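Local coordinates for protein purine nucleoside phosphorylase (Caulobacter vibrioides, PDB 1XFJ) that probably acts as a purine nucleoside phosphorylase that splits inosine and methylthioadenosine with phosphate, and probably also deaminates adenosine, at residues 144-149 with 215-220; 113-118 with 204-209. All blocks are in the same frame, centred on the assembly; numbering follows the deposited sequence.

Overall arrangement
Helix 206-216 links the two contacts. Its first turn meets the start of strand 115-121 in contact 2, and the turn that follows its last residue, through A217 and V219, meets helix 141-151 in contact 1. The contact centres lie 15 Å apart and the nearest atoms about 7 Å apart, so the two do not touch. Both are buried; contact 2 lies 8 Å from the centre of the chain and contact 1 lies 15 Å from it. Strand 115-121 also ties them together, because V146 of contact 1 packs on its L119. A beta-mercaptoethanol, probably from the crystallisation liquor, lies about 2 Å from the side chain of C114, on the contact 2 side.

Contact 1: 144-149 with 215-220; sequences SAVDRM and ATAGVE
A Schellman motif closes helix 206-216 just where V146, on helix 141-151, packs against A217 and V219. The G218 amide bonds back to A215 O at 3.1 Å, and the positive phi of G218 (90°) turns the chain so that A217 and V219, on either side of it in sequence, both aim their CB atoms at the other helix. V146 answers with both of its methyls. CG2 carries the apolar part, lying 4.0 Å from A217 CB and 4.0 Å from V219 CG2; the two valine side chains approach at a slant. CG1, anti to the backbone N (chi1 169°), is instead directed at the backbone of the turn, 3.9 Å from A217 O. No hydrogen bond joins the segments, and the nearest CA atoms, those of V146 and A217, are 7.0 Å apart, so one valine spans the gap between the helix and the turn. The three touching residues are all buried. Beneath them runs the six-stranded mixed sheet: V146 and M149 rest on L119 of strand 115-121, V219 touches I159 just before strand 160-163, and after E220 the chain enters the sheet's edge strand 221-224.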
loop_
_atom_site.group_PDB
_atom_site.type_symbol
_atom_site.label_atom_id
_atom_site.label_comp_id
_atom_site.label_asym_id
_atom_site.label_seq_id
_atom_site.Cartn_x
_atom_site.Cartn_y
_atom_site.Cartn_z
ATOM N N SER A 144 5.148 -9.497 9.043
ATOM C CA SER A 144 6.556 -9.127 8.924
ATOM C C SER A 144 6.786 -7.660 9.276
ATOM O O SER A 144 7.729 -7.323 10.000
ATOM C CB SER A 144 7.063 -9.391 7.507
ATOM O OG SER A 144 8.413 -8.969 7.383
ATOM N N ALA A 145 5.918 -6.793 8.761
ATOM C CA ALA A 145 6.024 -5.364 9.025
ATOM C C ALA A 145 5.832 -5.106 10.517
ATOM O O ALA A 145 6.542 -4.293 11.111
ATOM C CB ALA A 145 4.983 -4.603 8.218
ATOM N N VAL A 146 4.872 -5.803 11.116
ATOM C CA VAL A 146 4.609 -5.651 12.543
ATOM C C VAL A 146 5.827 -6.132 13.331
ATOM O O VAL A 146 6.270 -5.466 14.265
ATOM C CB VAL A 146 3.353 -6.453 12.973
ATOM C CG1 VAL A 146 3.252 -6.500 14.488
ATOM C CG2 VAL A 146 2.097 -5.799 12.396
ATOM N N ASP A 147 6.375 -7.284 12.951
ATOM C CA ASP A 147 7.549 -7.813 13.643
ATOM C C ASP A 147 8.734 -6.851 13.551
ATOM O O ASP A 147 9.475 -6.674 14.517
ATOM C CB ASP A 147 7.960 -9.171 13.063
ATOM C CG ASP A 147 6.991 -10.291 13.422
ATOM O OD1 ASP A 147 6.070 -10.072 14.245
ATOM O OD2 ASP A 147 7.166 -11.402 12.876
ATOM N N ARG A 148 8.916 -6.229 12.388
ATOM C CA ARG A 148 10.022 -5.294 12.205
ATOM C C ARG A 148 9.809 -4.068 13.095
ATOM O O ARG A 148 10.758 -3.530 13.668
ATOM C CB ARG A 148 10.127 -4.870 10.735
ATOM C CG ARG A 148 11.532 -4.458 10.307
ATOM C CD ARG A 148 12.410 -5.684 10.062
ATOM N NE ARG A 148 13.742 -5.340 9.569
ATOM C CZ ARG A 148 14.776 -5.040 10.348
ATOM N NH1 ARG A 148 14.642 -5.039 11.667
ATOM N NH2 ARG A 148 15.947 -4.735 9.809
HETATM N N MSE A 149 8.559 -3.627 13.213
HETATM C CA MSE A 149 8.246 -2.478 14.054
HETATM C C MSE A 149 8.563 -2.829 15.502
HETATM O O MSE A 149 9.084 -2.006 16.258
HETATM C CB MSE A 149 6.767 -2.104 13.923
HETATM C CG MSE A 149 6.394 -1.512 12.579
HETATM SE SE MSE A 149 4.492 -1.321 12.375
HETATM C CE MSE A 149 4.215 0.209 13.529
ATOM N N ALA A 215 -5.328 -8.284 12.160
ATOM C CA ALA A 215 -5.913 -8.810 13.387
ATOM C C ALA A 215 -5.095 -9.974 13.926
ATOM O O ALA A 215 -4.858 -10.073 15.132
ATOM C CB ALA A 215 -7.343 -9.259 13.131
ATOM N N THR A 216 -4.668 -10.859 13.032
ATOM C CA THR A 216 -3.881 -12.015 13.437
ATOM C C THR A 216 -2.505 -11.590 13.940
ATOM O O THR A 216 -1.886 -12.289 14.748
ATOM C CB THR A 216 -3.732 -13.017 12.272
ATOM O OG1 THR A 216 -5.033 -13.444 11.849
ATOM C CG2 THR A 216 -2.934 -14.240 12.712
ATOM N N ALA A 217 -2.038 -10.430 13.477
ATOM C CA ALA A 217 -0.738 -9.906 13.886
ATOM C C ALA A 217 -0.831 -9.109 15.191
ATOM O O ALA A 217 0.150 -8.516 15.638
ATOM C CB ALA A 217 -0.157 -9.023 12.782
ATOM N N GLY A 218 -2.015 -9.091 15.795
ATOM C CA GLY A 218 -2.193 -8.370 17.043
ATOM C C GLY A 218 -2.615 -6.917 16.913
ATOM O O GLY A 218 -2.698 -6.203 17.913
ATOM N N VAL A 219 -2.883 -6.471 15.690
ATOM C CA VAL A 219 -3.303 -5.089 15.454
ATOM C C VAL A 219 -4.803 -4.990 15.702
ATOM O O VAL A 219 -5.614 -5.437 14.886
ATOM C CB VAL A 219 -2.971 -4.652 14.010
ATOM C CG1 VAL A 219 -3.391 -3.205 13.786
ATOM C CG2 VAL A 219 -1.479 -4.816 13.759
ATOM N N GLU A 220 -5.160 -4.386 16.833
ATOM C CA GLU A 220 -6.550 -4.262 17.252
ATOM C C GLU A 220 -7.322 -3.060 16.715
ATOM O O GLU A 220 -8.552 -3.072 16.697
ATOM C CB GLU A 220 -6.611 -4.275 18.782
ATOM C CG GLU A 220 -5.958 -5.509 19.400
ATOM C CD GLU A 220 -6.045 -5.532 20.914
ATOM O OE1 GLU A 220 -7.175 -5.483 21.443
ATOM O OE2 GLU A 220 -4.985 -5.607 21.574
#

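Contact 2: 113-118 with 204-209; sequences DCAPVL and FDLPAF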
loop_
_atom_site.group_PDB
_atom_site.type_symbol
_atom_site.label_atom_id
_atom_site.label_comp_id
_atom_site.label_asym_id
_atom_site.label_seq_id
_atom_site.Cartn_x
_atom_site.Cartn_y
_atom_site.Cartn_z
ATOM N N ASP A 113 -3.957 -1.459 -7.283
ATOM C CA ASP A 113 -4.887 -2.568 -7.039
ATOM C C ASP A 113 -4.483 -3.304 -5.761
ATOM O O ASP A 113 -5.332 -3.666 -4.957
ATOM C CB ASP A 113 -4.916 -3.569 -8.196
ATOM C CG ASP A 113 -5.895 -3.178 -9.287
ATOM O OD1 ASP A 113 -6.593 -2.150 -9.141
ATOM O OD2 ASP A 113 -5.970 -3.914 -10.294
ATOM N N CYS A 114 -3.188 -3.531 -5.577
ATOM C CA CYS A 114 -2.736 -4.212 -4.374
ATOM C C CYS A 114 -3.025 -3.312 -3.184
ATOM O O CYS A 114 -3.209 -2.107 -3.342
ATOM C CB CYS A 114 -1.250 -4.557 -4.480
ATOM S SG CYS A 114 -0.984 -5.861 -5.705
ATOM N N ALA A 115 -3.070 -3.894 -1.993
ATOM C CA ALA A 115 -3.409 -3.129 -0.799
ATOM C C ALA A 115 -2.266 -2.486 -0.034
ATOM O O ALA A 115 -1.379 -3.174 0.476
ATOM C CB ALA A 115 -4.215 -4.009 0.147
ATOM N N PRO A 116 -2.265 -1.143 0.048
ATOM C CA PRO A 116 -1.198 -0.471 0.789
ATOM C C PRO A 116 -1.649 -0.445 2.248
ATOM O O PRO A 116 -2.841 -0.311 2.527
ATOM C CB PRO A 116 -1.171 0.919 0.164
ATOM C CG PRO A 116 -2.616 1.168 -0.136
ATOM C CD PRO A 116 -3.091 -0.171 -0.694
ATOM N N VAL A 117 -0.711 -0.590 3.172
ATOM C CA VAL A 117 -1.058 -0.573 4.585
ATOM C C VAL A 117 -0.155 0.383 5.344
ATOM O O VAL A 117 1.066 0.307 5.245
ATOM C CB VAL A 117 -0.929 -1.978 5.220
ATOM C CG1 VAL A 117 -1.455 -1.952 6.649
ATOM C CG2 VAL A 117 -1.693 -2.999 4.389
ATOM N N LEU A 118 -0.770 1.290 6.096
ATOM C CA LEU A 118 -0.018 2.249 6.893
ATOM C C LEU A 118 -0.231 1.872 8.353
ATOM O O LEU A 118 -1.369 1.701 8.799
ATOM C CB LEU A 118 -0.519 3.668 6.627
ATOM C CG LEU A 118 -0.408 4.128 5.169
ATOM C CD1 LEU A 118 -0.926 5.557 5.040
ATOM C CD2 LEU A 118 1.040 4.040 4.711
ATOM N N PHE A 204 -12.530 -12.153 -4.898
ATOM C CA PHE A 204 -11.727 -12.182 -3.685
ATOM C C PHE A 204 -11.792 -10.837 -2.978
ATOM O O PHE A 204 -11.669 -9.787 -3.608
ATOM C CB PHE A 204 -10.275 -12.518 -4.031
ATOM C CG PHE A 204 -9.352 -12.553 -2.844
ATOM C CD1 PHE A 204 -9.625 -13.373 -1.753
ATOM C CD2 PHE A 204 -8.182 -11.796 -2.837
ATOM C CE1 PHE A 204 -8.745 -13.441 -0.678
ATOM C CE2 PHE A 204 -7.296 -11.860 -1.764
ATOM C CZ PHE A 204 -7.577 -12.683 -0.684
ATOM N N ASP A 205 -11.997 -10.886 -1.666
ATOM C CA ASP A 205 -12.076 -9.680 -0.849
ATOM C C ASP A 205 -10.698 -9.431 -0.238
ATOM O O ASP A 205 -10.427 -9.827 0.894
ATOM C CB ASP A 205 -13.116 -9.872 0.261
ATOM C CG ASP A 205 -13.510 -8.567 0.927
ATOM O OD1 ASP A 205 -12.705 -7.613 0.883
ATOM O OD2 ASP A 205 -14.622 -8.497 1.502
ATOM N N LEU A 206 -9.828 -8.772 -0.999
ATOM C CA LEU A 206 -8.475 -8.481 -0.541
ATOM C C LEU A 206 -8.421 -7.635 0.731
ATOM O O LEU A 206 -7.763 -8.013 1.700
ATOM C CB LEU A 206 -7.685 -7.786 -1.658
ATOM C CG LEU A 206 -6.224 -7.452 -1.351
ATOM C CD1 LEU A 206 -5.434 -8.723 -1.097
ATOM C CD2 LEU A 206 -5.633 -6.687 -2.524
ATOM N N PRO A 207 -9.103 -6.478 0.749
ATOM C CA PRO A 207 -9.041 -5.674 1.973
ATOM C C PRO A 207 -9.485 -6.438 3.220
ATOM O O PRO A 207 -8.889 -6.296 4.284
ATOM C CB PRO A 207 -9.931 -4.471 1.648
ATOM C CG PRO A 207 -10.884 -5.007 0.620
ATOM C CD PRO A 207 -9.988 -5.853 -0.246
ATOM N N ALA A 208 -10.521 -7.259 3.094
ATOM C CA ALA A 208 -10.986 -8.014 4.249
ATOM C C ALA A 208 -9.924 -9.024 4.672
ATOM O O ALA A 208 -9.715 -9.258 5.865
ATOM C CB ALA A 208 -12.302 -8.718 3.929
ATOM N N PHE A 209 -9.241 -9.617 3.699
ATOM C CA PHE A 209 -8.203 -10.587 4.021
ATOM C C PHE A 209 -7.040 -9.890 4.720
ATOM O O PHE A 209 -6.480 -10.411 5.680
ATOM C CB PHE A 209 -7.681 -11.279 2.765
ATOM C CG PHE A 209 -6.609 -12.292 3.049
ATOM C CD1 PHE A 209 -6.920 -13.487 3.688
ATOM C CD2 PHE A 209 -5.282 -12.031 2.724
ATOM C CE1 PHE A 209 -5.924 -14.411 4.003
ATOM C CE2 PHE A 209 -4.277 -12.947 3.034
ATOM C CZ PHE A 209 -4.598 -14.139 3.676
#
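The apolar contact between A115 and L206 rests on a single methyl: L206 CD2 lies 4.0 Å from A115 CB. With CG anti to the backbone N (chi1 -178°), the leucine reaches across to the chain at the start of strand 115-121. The same methyl also packs against backbone, 3.8 Å from A115 N and 3.9 Å from D113 O, and lies close to C114 CA. The CA-CB bond of C114 points away from the helix, and its side chain touches H131 and lies about 2 Å from a bound beta-mercaptoethanol.

L206 opens helix 206-216, and D205 is its N-cap: D205 OD1 accepts from A208 N at 3.1 Å, with an N-H...O angle of 155°. The amide approaches from well above the carboxylate plane, 59° out of it, while F209 N closes the first turn on D205 O. No hydrogen bond crosses between the segments.

Polar bonds hold the strand side separately. D113 is gripped through both carboxylate oxygens, OD2 by R240 N and OD1 by T229 and S238, and the backbone of A115 pairs with A132 of strand 126-132. The backbone N of L206 lies over one face of the F204 ring, 3.9 Å above the plane and offset toward the rim. Among the aromatic pairs, F204 meets F178 edge-to-face, and F209 meets F182 in the same way.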